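Local coordinates for protein putative polyphosphate kinase 2 (Pseudomonas aeruginosa PAO1, PDB 3CZP) that uses inorganic polyphosphate as phosphate donor to convert AMP to ADP, and GMP to GDP less efficiently, with magnesium as cofactor, at residues I46-N49 / G55-E58; P88-F93 / E396-E401; G108-Q113 / E136-M141; Q130-A135 / E197-R202. All blocks are in the same frame, centred on the assembly; numbering follows the deposited sequence.

Contact 1 (I46-N49 / G55-E58)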
loop_
_atom_site.group_PDB
_atom_site.type_symbol
_atom_site.label_atom_id
_atom_site.label_comp_id
_atom_site.label_asym_id
_atom_site.label_seq_id
_atom_site.Cartn_x
_atom_site.Cartn_y
_atom_site.Cartn_z
ATOM N N ILE A 46 8.492 -17.696 -5.717
ATOM C CA ILE A 46 9.057 -18.953 -5.258
ATOM C C ILE A 46 8.396 -19.362 -3.941
ATOM O O ILE A 46 8.463 -18.651 -2.985
ATOM C CB ILE A 46 10.611 -18.851 -5.048
ATOM C CG1 ILE A 46 11.340 -18.333 -6.325
ATOM C CG2 ILE A 46 11.163 -20.151 -4.512
ATOM C CD1 ILE A 46 12.855 -17.891 -6.066
ATOM N N LEU A 47 7.699 -20.498 -3.962
ATOM C CA LEU A 47 7.106 -21.110 -2.756
ATOM C C LEU A 47 8.026 -22.166 -2.172
ATOM O O LEU A 47 8.625 -22.967 -2.890
ATOM C CB LEU A 47 5.748 -21.692 -3.053
ATOM C CG LEU A 47 4.723 -20.862 -3.874
ATOM C CD1 LEU A 47 3.373 -21.639 -3.970
ATOM C CD2 LEU A 47 4.594 -19.428 -3.388
ATOM N N ILE A 48 8.114 -22.144 -0.852
ATOM C CA ILE A 48 9.044 -22.956 -0.065
ATOM C C ILE A 48 8.198 -23.720 0.916
ATOM O O ILE A 48 7.492 -23.104 1.701
ATOM C CB ILE A 48 10.148 -22.067 0.683
ATOM C CG1 ILE A 48 10.931 -21.235 -0.343
ATOM C CG2 ILE A 48 11.027 -22.912 1.584
ATOM C CD1 ILE A 48 11.774 -22.047 -1.357
ATOM N N ASN A 49 8.242 -25.046 0.809
ATOM C CA ASN A 49 7.418 -25.961 1.544
ATOM C C ASN A 49 8.137 -27.289 1.794
ATOM O O ASN A 49 9.222 -27.499 1.255
ATOM C CB ASN A 49 6.176 -26.248 0.708
ATOM C CG ASN A 49 5.193 -25.035 0.623
ATOM O OD1 ASN A 49 5.132 -24.362 -0.414
ATOM N ND2 ASN A 49 4.423 -24.789 1.701
ATOM N N GLY A 55 15.905 -28.284 5.197
ATOM C CA GLY A 55 16.767 -27.260 4.666
ATOM C C GLY A 55 16.096 -26.120 3.934
ATOM O O GLY A 55 16.732 -25.459 3.082
ATOM N N LYS A 56 14.817 -25.894 4.249
ATOM C CA LYS A 56 14.031 -24.805 3.652
ATOM C C LYS A 56 14.669 -23.422 3.874
ATOM O O LYS A 56 14.945 -22.694 2.923
ATOM C CB LYS A 56 12.579 -24.823 4.199
ATOM C CG LYS A 56 11.813 -26.105 3.875
ATOM C CD LYS A 56 10.266 -26.097 4.316
ATOM C CE LYS A 56 10.041 -26.425 5.788
ATOM N NZ LYS A 56 8.554 -26.343 6.159
ATOM N N GLY A 57 14.849 -23.069 5.132
ATOM C CA GLY A 57 15.359 -21.781 5.513
ATOM C C GLY A 57 16.810 -21.641 5.188
ATOM O O GLY A 57 17.222 -20.636 4.645
ATOM N N GLU A 58 17.587 -22.664 5.484
ATOM C CA GLU A 58 18.996 -22.701 5.054
ATOM C C GLU A 58 19.169 -22.431 3.550
ATOM O O GLU A 58 20.060 -21.674 3.110
ATOM C CB GLU A 58 19.584 -24.065 5.361
ATOM C CG GLU A 58 19.750 -24.310 6.862
ATOM C CD GLU A 58 18.539 -25.054 7.521
ATOM O OE1 GLU A 58 17.368 -25.034 7.000
ATOM O OE2 GLU A 58 18.795 -25.658 8.600
#
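Ile-48 and Lys-56 touch where the end of a strand faces the start of a helix. The branch methyl CG2 of Ile-48 lies 3.6 Å from CB of Lys-56, and the two side chains lie alongside each other, running in opposite senses. In Ile-48, chi1 (-58°) sets CG1 beside the backbone N and leaves CG2 anti to it, which brings this branch to the lysine. Farther along, CD of Lys-56 comes to 3.5 Å from C of Asn-49, and the aliphatic part of the chain runs over the strand backbone. The contact is purely van der Waals, and the CA atoms of Ile-48 and Lys-56 are 6.5 Å apart. A bend at chi3 (-82°) redirects the end of the lysine, whose NZ donates to the carbonyl O of Gly-50, the last residue of strand 44-50. Gly-55 sits at the N-cap of the helix with a phi of 90°, a conformation suited to glycine, and its carbonyl O is bonded to Thr-59 OG1. CB of Asn-49 points away from the helix segment, and OD1 accepts from Asn-109 ND2. Residues Gly-50 to Lys-56 match GxxxxGK of the Walker A motif, with Gly-57 where Ser or Thr is usual; strand, loop and helix form a P-loop, although this N-terminal PPK2 domain seems to be catalytically inactive. Strand 44-50 is the middle strand of the five-stranded parallel sheet, paired with 103-107 and 148-155. Phe-154 of the latter touches both Ile-48 and Lys-56, while helix 110-119 packs against Leu-47 and Asn-49.

Contact 2 (P88-F93 / E396-E401)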
loop_
_atom_site.group_PDB
_atom_site.type_symbol
_atom_site.label_atom_id
_atom_site.label_comp_id
_atom_site.label_asym_id
_atom_site.label_seq_id
_atom_site.Cartn_x
_atom_site.Cartn_y
_atom_site.Cartn_z
ATOM N N PRO A 88 -10.666 -11.090 3.614
ATOM C CA PRO A 88 -10.641 -12.486 3.186
ATOM C C PRO A 88 -9.222 -13.061 3.136
ATOM O O PRO A 88 -8.276 -12.290 2.977
ATOM C CB PRO A 88 -11.284 -12.449 1.819
ATOM C CG PRO A 88 -12.080 -11.115 1.804
ATOM C CD PRO A 88 -11.334 -10.205 2.633
ATOM N N PRO A 89 -9.074 -14.354 3.477
ATOM C CA PRO A 89 -7.761 -14.985 3.598
ATOM C C PRO A 89 -6.790 -14.741 2.458
ATOM O O PRO A 89 -5.598 -14.715 2.717
ATOM C CB PRO A 89 -8.071 -16.497 3.701
ATOM C CG PRO A 89 -9.532 -16.635 3.683
ATOM C CD PRO A 89 -10.125 -15.282 3.952
ATOM N N GLN A 90 -7.289 -14.629 1.241
ATOM C CA GLN A 90 -6.458 -14.443 0.053
ATOM C C GLN A 90 -5.774 -13.030 -0.035
ATOM O O GLN A 90 -4.680 -12.886 -0.617
ATOM C CB GLN A 90 -7.311 -14.680 -1.213
ATOM C CG GLN A 90 -6.437 -15.101 -2.432
ATOM C CD GLN A 90 -7.225 -15.587 -3.629
ATOM O OE1 GLN A 90 -7.632 -14.777 -4.443
ATOM N NE2 GLN A 90 -7.366 -16.931 -3.790
ATOM N N TRP A 91 -6.406 -12.028 0.571
ATOM C CA TRP A 91 -5.957 -10.639 0.515
ATOM C C TRP A 91 -4.496 -10.475 0.916
ATOM O O TRP A 91 -3.752 -9.732 0.302
ATOM C CB TRP A 91 -6.872 -9.808 1.414
ATOM C CG TRP A 91 -6.600 -8.329 1.397
ATOM C CD1 TRP A 91 -7.104 -7.393 0.509
ATOM C CD2 TRP A 91 -5.815 -7.611 2.337
ATOM N NE1 TRP A 91 -6.631 -6.150 0.839
ATOM C CE2 TRP A 91 -5.849 -6.254 1.961
ATOM C CE3 TRP A 91 -5.160 -7.966 3.505
ATOM C CZ2 TRP A 91 -5.200 -5.267 2.701
ATOM C CZ3 TRP A 91 -4.496 -7.006 4.217
ATOM C CH2 TRP A 91 -4.515 -5.672 3.828
ATOM N N ARG A 92 -4.092 -11.122 1.988
ATOM C CA ARG A 92 -2.759 -10.953 2.485
ATOM C C ARG A 92 -1.685 -11.443 1.544
ATOM O O ARG A 92 -0.528 -10.971 1.610
ATOM C CB ARG A 92 -2.597 -11.711 3.766
ATOM C CG ARG A 92 -2.654 -13.168 3.600
ATOM C CD ARG A 92 -2.537 -13.848 4.979
ATOM N NE ARG A 92 -3.839 -13.770 5.623
ATOM C CZ ARG A 92 -4.144 -14.345 6.779
ATOM N NH1 ARG A 92 -3.239 -15.049 7.456
ATOM N NH2 ARG A 92 -5.381 -14.250 7.228
ATOM N N PHE A 93 -2.005 -12.448 0.721
ATOM C CA PHE A 93 -1.061 -12.883 -0.305
ATOM C C PHE A 93 -1.010 -11.871 -1.447
ATOM O O PHE A 93 0.071 -11.486 -1.972
ATOM C CB PHE A 93 -1.473 -14.257 -0.834
ATOM C CG PHE A 93 -1.498 -15.308 0.225
ATOM C CD1 PHE A 93 -0.358 -15.577 0.965
ATOM C CD2 PHE A 93 -2.632 -16.024 0.481
ATOM C CE1 PHE A 93 -0.367 -16.510 1.948
ATOM C CE2 PHE A 93 -2.626 -16.990 1.483
ATOM C CZ PHE A 93 -1.480 -17.204 2.204
ATOM N N GLU A 396 -15.221 -13.175 -6.558
ATOM C CA GLU A 396 -16.472 -12.856 -5.883
ATOM C C GLU A 396 -16.893 -13.914 -4.901
ATOM O O GLU A 396 -17.485 -13.602 -3.874
ATOM C CB GLU A 396 -17.589 -12.562 -6.891
ATOM C CG GLU A 396 -17.322 -11.216 -7.570
ATOM C CD GLU A 396 -18.328 -10.851 -8.640
ATOM O OE1 GLU A 396 -19.314 -11.596 -8.843
ATOM O OE2 GLU A 396 -18.087 -9.809 -9.279
ATOM N N GLU A 397 -16.569 -15.163 -5.225
ATOM C CA GLU A 397 -16.799 -16.282 -4.308
ATOM C C GLU A 397 -15.926 -16.227 -3.080
ATOM O O GLU A 397 -16.399 -16.550 -1.996
ATOM C CB GLU A 397 -16.587 -17.591 -5.039
ATOM C CG GLU A 397 -16.647 -18.800 -4.189
ATOM C CD GLU A 397 -16.364 -20.080 -4.988
ATOM O OE1 GLU A 397 -15.191 -20.266 -5.433
ATOM O OE2 GLU A 397 -17.333 -20.860 -5.163
ATOM N N GLN A 398 -14.645 -15.871 -3.257
ATOM C CA GLN A 398 -13.731 -15.639 -2.127
ATOM C C GLN A 398 -14.332 -14.575 -1.186
ATOM O O GLN A 398 -14.289 -14.703 0.024
ATOM C CB GLN A 398 -12.311 -15.197 -2.584
ATOM C CG GLN A 398 -11.384 -16.212 -3.356
ATOM C CD GLN A 398 -10.994 -17.425 -2.489
ATOM O OE1 GLN A 398 -11.389 -18.561 -2.798
ATOM N NE2 GLN A 398 -10.224 -17.189 -1.400
ATOM N N LEU A 399 -14.853 -13.489 -1.743
ATOM C CA LEU A 399 -15.422 -12.403 -0.960
ATOM C C LEU A 399 -16.686 -12.930 -0.203
ATOM O O LEU A 399 -16.819 -12.760 1.004
ATOM C CB LEU A 399 -15.766 -11.204 -1.867
ATOM C CG LEU A 399 -14.672 -10.500 -2.684
ATOM C CD1 LEU A 399 -15.304 -9.295 -3.457
ATOM C CD2 LEU A 399 -13.409 -10.102 -1.758
ATOM N N SER A 400 -17.607 -13.557 -0.920
ATOM C CA SER A 400 -18.839 -14.124 -0.334
ATOM C C SER A 400 -18.543 -15.068 0.833
ATOM O O SER A 400 -19.191 -15.017 1.879
ATOM C CB SER A 400 -19.610 -14.891 -1.413
ATOM O OG SER A 400 -20.870 -15.338 -0.951
ATOM N N GLU A 401 -17.576 -15.950 0.619
ATOM C CA GLU A 401 -17.204 -16.962 1.591
ATOM C C GLU A 401 -16.726 -16.367 2.903
ATOM O O GLU A 401 -16.911 -16.951 3.966
ATOM C CB GLU A 401 -16.153 -17.895 0.987
ATOM C CG GLU A 401 -16.812 -18.906 0.043
ATOM C CD GLU A 401 -15.926 -20.067 -0.448
ATOM O OE1 GLU A 401 -14.677 -20.083 -0.258
ATOM O OE2 GLU A 401 -16.552 -20.964 -1.065
HETATM O O HOH W 1 -9.982 -15.245 0.331
#
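The seam between the two fused PPK2 domains is bridged here, where a type I beta turn from Pro-88 to Trp-91 brings Pro-88 and Gln-90 against Leu-399 and Gln-398 of helix 382-402. Pro-88 sets the apolar half: its ring atom CG lies 3.9 Å from CD2 of Leu-399. The leucine CB leaves the helix away from the turn, yet its branched end swings back to meet the proline. Trp-351, from the second domain, touches both of these side chains.

The polar half is two glutamines crossing at about a right angle, their amide planes only 6° apart. NE2 of Gln-90 and NE2 of Gln-398 are 3.7 Å apart and not bonded to each other. Gln-398 bends at chi2 (-64°), and its NE2 donates to a water 2.6 Å away; the same water accepts from the backbone N of Gln-90 at 2.9 Å. The other end of the Gln-90 amide is taken up within its own domain, OE1 accepting from Trp-94 NE1. A small apolar patch beside a water bridge from a side-chain amide to a backbone N-H, with no direct hydrogen bond between the segments, makes this a partly hydrated domain-domain interface between two P-loop kinase folds.

Contact 3 (G108-Q113 / E136-M141). With EDO (1,2-ethanediol), chain G.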
loop_
_atom_site.group_PDB
_atom_site.type_symbol
_atom_site.label_atom_id
_atom_site.label_comp_id
_atom_site.label_asym_id
_atom_site.label_seq_id
_atom_site.Cartn_x
_atom_site.Cartn_y
_atom_site.Cartn_z
ATOM N N GLY A 108 5.409 -20.143 4.666
ATOM C CA GLY A 108 4.067 -20.094 5.312
ATOM C C GLY A 108 2.977 -19.664 4.344
ATOM O O GLY A 108 2.109 -18.842 4.707
ATOM N N ASN A 109 3.000 -20.209 3.122
ATOM C CA ASN A 109 2.160 -19.704 2.065
ATOM C C ASN A 109 0.786 -20.445 2.170
ATOM O O ASN A 109 0.469 -21.036 3.191
ATOM C CB ASN A 109 2.891 -19.897 0.729
ATOM C CG ASN A 109 3.391 -21.326 0.559
ATOM O OD1 ASN A 109 2.623 -22.294 0.696
ATOM N ND2 ASN A 109 4.656 -21.466 0.323
ATOM N N TRP A 110 0.002 -20.433 1.123
ATOM C CA TRP A 110 -1.308 -21.086 1.155
ATOM C C TRP A 110 -1.233 -22.628 1.409
ATOM O O TRP A 110 -2.050 -23.173 2.112
ATOM C CB TRP A 110 -2.076 -20.705 -0.114
ATOM C CG TRP A 110 -1.313 -20.666 -1.387
ATOM C CD1 TRP A 110 -1.194 -21.665 -2.276
ATOM C CD2 TRP A 110 -0.560 -19.553 -1.920
ATOM N NE1 TRP A 110 -0.457 -21.258 -3.344
ATOM C CE2 TRP A 110 -0.036 -19.970 -3.153
ATOM C CE3 TRP A 110 -0.280 -18.248 -1.475
ATOM C CZ2 TRP A 110 0.716 -19.121 -3.972
ATOM C CZ3 TRP A 110 0.503 -17.419 -2.273
ATOM C CH2 TRP A 110 0.992 -17.869 -3.499
ATOM N N TYR A 111 -0.209 -23.300 0.916
ATOM C CA TYR A 111 0.025 -24.718 1.181
ATOM C C TYR A 111 0.314 -25.064 2.621
ATOM O O TYR A 111 -0.268 -26.013 3.150
ATOM C CB TYR A 111 1.134 -25.231 0.289
ATOM C CG TYR A 111 0.778 -25.136 -1.152
ATOM C CD1 TYR A 111 -0.282 -25.885 -1.667
ATOM C CD2 TYR A 111 1.441 -24.298 -1.997
ATOM C CE1 TYR A 111 -0.650 -25.810 -2.981
ATOM C CE2 TYR A 111 1.075 -24.204 -3.314
ATOM C CZ TYR A 111 0.037 -25.010 -3.819
ATOM O OH TYR A 111 -0.345 -24.930 -5.168
ATOM N N SER A 112 1.177 -24.300 3.273
ATOM C CA SER A 112 1.448 -24.484 4.697
ATOM C C SER A 112 0.148 -24.324 5.456
ATOM O O SER A 112 -0.163 -25.097 6.327
ATOM C CB SER A 112 2.473 -23.482 5.238
ATOM O OG SER A 112 3.500 -23.233 4.299
ATOM N N GLN A 113 -0.615 -23.290 5.130
ATOM C CA GLN A 113 -1.889 -23.073 5.784
ATOM C C GLN A 113 -2.835 -24.276 5.685
ATOM O O GLN A 113 -3.272 -24.792 6.731
ATOM C CB GLN A 113 -2.555 -21.813 5.229
ATOM C CG GLN A 113 -1.803 -20.486 5.566
ATOM C CD GLN A 113 -2.623 -19.270 5.204
ATOM O OE1 GLN A 113 -3.397 -19.303 4.246
ATOM N NE2 GLN A 113 -2.428 -18.169 5.943
ATOM N N GLU A 136 -5.019 -24.007 -7.132
ATOM C CA GLU A 136 -4.789 -24.302 -8.528
ATOM C C GLU A 136 -5.294 -23.117 -9.345
ATOM O O GLU A 136 -4.596 -22.617 -10.202
ATOM C CB GLU A 136 -5.410 -25.653 -8.918
ATOM C CG GLU A 136 -5.063 -26.233 -10.266
ATOM C CD GLU A 136 -5.774 -25.570 -11.443
ATOM O OE1 GLU A 136 -6.849 -24.945 -11.311
ATOM O OE2 GLU A 136 -5.203 -25.678 -12.540
ATOM N N ARG A 137 -6.497 -22.631 -9.063
ATOM C CA ARG A 137 -7.081 -21.517 -9.826
ATOM C C ARG A 137 -6.281 -20.174 -9.644
ATOM O O ARG A 137 -6.159 -19.402 -10.578
ATOM C CB ARG A 137 -8.580 -21.357 -9.494
ATOM C CG ARG A 137 -9.454 -22.517 -10.035
ATOM C CD ARG A 137 -10.970 -22.316 -9.803
ATOM N NE ARG A 137 -11.301 -21.662 -8.509
ATOM C CZ ARG A 137 -11.629 -22.265 -7.353
ATOM N NH1 ARG A 137 -11.708 -23.564 -7.243
ATOM N NH2 ARG A 137 -11.886 -21.526 -6.288
ATOM N N PHE A 138 -5.871 -19.889 -8.428
ATOM C CA PHE A 138 -5.092 -18.691 -8.096
ATOM C C PHE A 138 -3.769 -18.761 -8.880
ATOM O O PHE A 138 -3.471 -17.875 -9.672
ATOM C CB PHE A 138 -4.908 -18.639 -6.592
ATOM C CG PHE A 138 -4.070 -17.503 -6.097
ATOM C CD1 PHE A 138 -4.421 -16.224 -6.292
ATOM C CD2 PHE A 138 -2.884 -17.757 -5.417
ATOM C CE1 PHE A 138 -3.622 -15.195 -5.849
ATOM C CE2 PHE A 138 -2.125 -16.735 -4.948
ATOM C CZ PHE A 138 -2.498 -15.448 -5.166
ATOM N N GLU A 139 -3.031 -19.857 -8.725
ATOM C CA GLU A 139 -1.763 -20.004 -9.463
ATOM C C GLU A 139 -1.927 -19.912 -10.958
ATOM O O GLU A 139 -1.097 -19.301 -11.618
ATOM C CB GLU A 139 -1.043 -21.262 -9.123
ATOM C CG GLU A 139 -0.692 -21.237 -7.642
ATOM C CD GLU A 139 0.000 -22.413 -7.164
ATOM O OE1 GLU A 139 0.311 -23.306 -7.988
ATOM O OE2 GLU A 139 0.217 -22.459 -5.894
ATOM N N ARG A 140 -3.004 -20.487 -11.468
ATOM C CA ARG A 140 -3.229 -20.445 -12.934
ATOM C C ARG A 140 -3.372 -19.022 -13.457
ATOM O O ARG A 140 -2.881 -18.686 -14.555
ATOM C CB ARG A 140 -4.427 -21.297 -13.315
ATOM C CG ARG A 140 -4.638 -21.468 -14.804
ATOM C CD ARG A 140 -5.940 -22.153 -15.152
ATOM N NE ARG A 140 -5.771 -23.579 -14.907
ATOM C CZ ARG A 140 -5.271 -24.459 -15.786
ATOM N NH1 ARG A 140 -4.946 -24.103 -17.039
ATOM N NH2 ARG A 140 -5.109 -25.713 -15.407
HETATM N N MSE A 141 -4.072 -18.200 -12.681
HETATM C CA MSE A 141 -4.343 -16.828 -13.081
HETATM C C MSE A 141 -3.051 -16.010 -13.040
HETATM O O MSE A 141 -2.792 -15.194 -13.891
HETATM C CB MSE A 141 -5.414 -16.245 -12.146
HETATM C CG MSE A 141 -5.632 -14.744 -12.258
HETATM SE SE MSE A 141 -7.018 -14.094 -11.062
HETATM C CE MSE A 141 -6.404 -14.946 -9.418
HETATM C C1 EDO G . -1.171 -20.906 -17.521
HETATM O O1 EDO G . -0.222 -20.255 -18.394
HETATM C C2 EDO G . -2.087 -21.859 -18.317
HETATM O O2 EDO G . -3.491 -21.528 -18.232
#
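The indole of Trp-110 has Phe-138 over one face and Glu-139 at its edge; CB of its neighbour Asn-109 lies on the opposite face. Phe-138 comes edge-on in a T-shaped pair, the planes at 88° and the centroid of the six-membered indole ring 5.1 Å from that of the phenyl ring. Its CE2 lies 3.6 Å from CH2 of Trp-110, toward the indole rim. Within the indole plane, Trp-110 NE1 donates to OE2 of Glu-139 at 2.9 Å in a nearly straight bond (166°), which uses the anti lone pair. The same oxygen is gripped again by the Tyr-111 hydroxyl, OH to OE2 2.6 Å, arriving from above the carboxylate plane. An extended glutamate chain (chi2 179°) carries the acid to both donors, while its other oxygen, OE1, forms a salt bridge with Lys-151. A cation and two donors thus surround this buried carboxylate, which would probably favour its ionised form.

Through two weak bonds, Asn-109 N-caps helix 110-119 in a capping box with Ser-112. At the CE3 rim of the indole, Phe-93 makes a further edge-to-face pair, as does Trp-94 with Phe-138. Helices 110-119 and 125-144 are thereby joined beside strand 148-155, with helix 91-96 next to the aromatic rings.

Contact 4 (Q130-A135 / E197-R202)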
loop_
_atom_site.group_PDB
_atom_site.type_symbol
_atom_site.label_atom_id
_atom_site.label_comp_id
_atom_site.label_asym_id
_atom_site.label_seq_id
_atom_site.Cartn_x
_atom_site.Cartn_y
_atom_site.Cartn_z
ATOM N N GLN A 130 -11.219 -28.083 -1.326
ATOM C CA GLN A 130 -11.626 -26.760 -1.821
ATOM C C GLN A 130 -10.449 -25.810 -1.878
ATOM O O GLN A 130 -10.324 -25.118 -2.846
ATOM C CB GLN A 130 -12.768 -26.182 -1.000
ATOM C CG GLN A 130 -14.082 -26.986 -1.245
ATOM C CD GLN A 130 -15.165 -26.653 -0.272
ATOM O OE1 GLN A 130 -15.242 -25.530 0.196
ATOM N NE2 GLN A 130 -16.030 -27.622 0.021
ATOM N N ALA A 131 -9.627 -25.811 -0.825
ATOM C CA ALA A 131 -8.404 -25.072 -0.710
ATOM C C ALA A 131 -7.438 -25.465 -1.791
ATOM O O ALA A 131 -6.770 -24.616 -2.386
ATOM C CB ALA A 131 -7.761 -25.293 0.691
ATOM N N ILE A 132 -7.364 -26.757 -2.059
ATOM C CA ILE A 132 -6.528 -27.241 -3.132
ATOM C C ILE A 132 -6.957 -26.629 -4.426
ATOM O O ILE A 132 -6.112 -26.093 -5.146
ATOM C CB ILE A 132 -6.496 -28.802 -3.270
ATOM C CG1 ILE A 132 -5.791 -29.405 -2.059
ATOM C CG2 ILE A 132 -5.759 -29.194 -4.549
ATOM C CD1 ILE A 132 -5.835 -30.955 -1.975
ATOM N N ASP A 133 -8.241 -26.740 -4.759
ATOM C CA ASP A 133 -8.734 -26.206 -6.049
ATOM C C ASP A 133 -8.552 -24.681 -6.150
ATOM O O ASP A 133 -8.197 -24.155 -7.219
ATOM C CB ASP A 133 -10.209 -26.535 -6.267
ATOM C CG ASP A 133 -10.487 -28.018 -6.454
ATOM O OD1 ASP A 133 -9.558 -28.829 -6.765
ATOM O OD2 ASP A 133 -11.676 -28.385 -6.244
ATOM N N ALA A 134 -8.813 -23.966 -5.070
ATOM C CA ALA A 134 -8.580 -22.483 -5.018
ATOM C C ALA A 134 -7.115 -22.091 -5.312
ATOM O O ALA A 134 -6.867 -21.073 -5.941
ATOM C CB ALA A 134 -9.056 -21.860 -3.623
ATOM N N ALA A 135 -6.177 -22.916 -4.878
ATOM C CA ALA A 135 -4.785 -22.696 -5.100
ATOM C C ALA A 135 -4.499 -22.909 -6.585
ATOM O O ALA A 135 -3.844 -22.059 -7.229
ATOM C CB ALA A 135 -3.934 -23.653 -4.238
ATOM N N GLU A 197 1.007 -35.483 -0.579
ATOM C CA GLU A 197 0.842 -36.179 -1.840
ATOM C C GLU A 197 -0.372 -35.742 -2.658
ATOM O O GLU A 197 -0.295 -35.603 -3.908
ATOM C CB GLU A 197 0.829 -37.677 -1.609
ATOM C CG GLU A 197 0.803 -38.459 -2.896
ATOM C CD GLU A 197 1.490 -39.790 -2.702
ATOM O OE1 GLU A 197 0.848 -40.631 -2.081
ATOM O OE2 GLU A 197 2.675 -39.964 -3.082
ATOM N N ARG A 198 -1.502 -35.572 -1.964
ATOM C CA ARG A 198 -2.756 -35.155 -2.568
ATOM C C ARG A 198 -2.670 -33.714 -3.063
ATOM O O ARG A 198 -3.025 -33.427 -4.195
ATOM C CB ARG A 198 -3.884 -35.311 -1.540
ATOM C CG ARG A 198 -5.274 -35.066 -2.057
ATOM C CD ARG A 198 -6.334 -35.241 -0.957
ATOM N NE ARG A 198 -6.174 -36.593 -0.460
ATOM C CZ ARG A 198 -7.052 -37.581 -0.505
ATOM N NH1 ARG A 198 -8.292 -37.392 -0.957
ATOM N NH2 ARG A 198 -6.672 -38.795 -0.038
ATOM N N VAL A 199 -2.142 -32.816 -2.234
ATOM C CA VAL A 199 -1.874 -31.426 -2.666
ATOM C C VAL A 199 -0.980 -31.296 -3.866
ATOM O O VAL A 199 -1.314 -30.580 -4.828
ATOM C CB VAL A 199 -1.314 -30.559 -1.468
ATOM C CG1 VAL A 199 -0.875 -29.235 -1.903
ATOM C CG2 VAL A 199 -2.416 -30.411 -0.355
ATOM N N LEU A 200 0.155 -32.008 -3.837
ATOM C CA LEU A 200 1.145 -31.939 -4.895
ATOM C C LEU A 200 0.659 -32.520 -6.242
ATOM O O LEU A 200 0.820 -31.897 -7.281
ATOM C CB LEU A 200 2.482 -32.601 -4.435
ATOM C CG LEU A 200 3.492 -31.590 -3.825
ATOM C CD1 LEU A 200 2.920 -30.781 -2.622
ATOM C CD2 LEU A 200 4.758 -32.340 -3.442
ATOM N N ARG A 201 -0.008 -33.664 -6.224
ATOM C CA ARG A 201 -0.563 -34.227 -7.431
ATOM C C ARG A 201 -1.517 -33.273 -8.135
ATOM O O ARG A 201 -1.514 -33.144 -9.390
ATOM C CB ARG A 201 -1.243 -35.569 -7.088
ATOM C CG ARG A 201 -2.162 -36.190 -8.168
ATOM C CD ARG A 201 -1.378 -36.673 -9.411
ATOM N NE ARG A 201 -2.326 -37.195 -10.393
ATOM C CZ ARG A 201 -2.725 -38.452 -10.458
ATOM N NH1 ARG A 201 -3.617 -38.798 -11.395
ATOM N NH2 ARG A 201 -2.244 -39.345 -9.572
ATOM N N ARG A 202 -2.360 -32.618 -7.348
ATOM C CA ARG A 202 -3.421 -31.782 -7.875
ATOM C C ARG A 202 -2.967 -30.391 -8.355
ATOM O O ARG A 202 -3.640 -29.749 -9.156
ATOM C CB ARG A 202 -4.543 -31.666 -6.822
ATOM C CG ARG A 202 -5.116 -33.008 -6.463
ATOM C CD ARG A 202 -6.365 -32.950 -5.665
ATOM N NE ARG A 202 -6.824 -34.285 -5.279
ATOM C CZ ARG A 202 -7.913 -34.519 -4.567
ATOM N NH1 ARG A 202 -8.236 -35.779 -4.264
ATOM N NH2 ARG A 202 -8.682 -33.520 -4.157
HETATM O O HOH W 2 -9.257 -30.631 -4.900
#
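Ile-132 projects from helix 125-144 onto helix 186-203 and makes nearly all of the close packing between them. On the tight side its CD1 reaches CG2 of Val-199 at 3.8 Å, and CG1 lies 3.9 Å from the same methyl. With CG1 of Val-199 anti to the backbone N (chi1 172°), its CG2 methyl is left facing Ile-132. The other isoleucine branch, CG2, sits 3.6 Å from CB of Arg-202, the two side chains crossing at about a right angle. It is mainly the aliphatic stem of the arginine, CB and CD, that this methyl engages.

The helix segments run roughly parallel, with axes 10.1 Å apart at closest approach and crossing at -30°. They belong to the helical layer that flanks the parallel sheet of the N-terminal P-loop domain. Helix 110-119 closes the buried side, where Met-114 touches Ile-132, and Leu-115 meets Val-199.

Toward solvent the interface loosens into water and charge. Arg-202 stretches straight out past CG to its guanidinium, and CG of Arg-198 from the same helix sits over the rim of one face of that group. Its NH2 donates to a water 3.0 Å away, which in turn donates to Asp-133 OD1 at 2.6 Å. The opposite charges do not meet directly, Asp-133 OD1 and Arg-202 NH2 standing 5.4 Å apart, and Asp-129 gives the arginine no more than a long, weak ion pair.

How the contacts relate
Contacts 1, 3 and 4 lie in the N-terminal PPK2 domain, and contact 2 joins it to the C-terminal one. Contact 3 is the hub. Toward contact 1, CE2 of its Tyr-111 packs at 3.5 Å against CD1 of Leu-47, on the P-loop strand. Contacts 3 and 4 share helix 125-144, their centres 9 Å apart, and CD1 of Tyr-111 packs against CG1 of Val-199 at 3.4 Å. Contact 2, its centre 12 Å from that of contact 3, brings Phe-93 CZ to 3.5 Å from Gln-113 OE1, and its Gln-398 also touches Ala-134 of contact 4. The P-loop of contact 1 is about 25 Å from contact 2, centre to centre, and belongs to the domain that seems to be catalytically inactive.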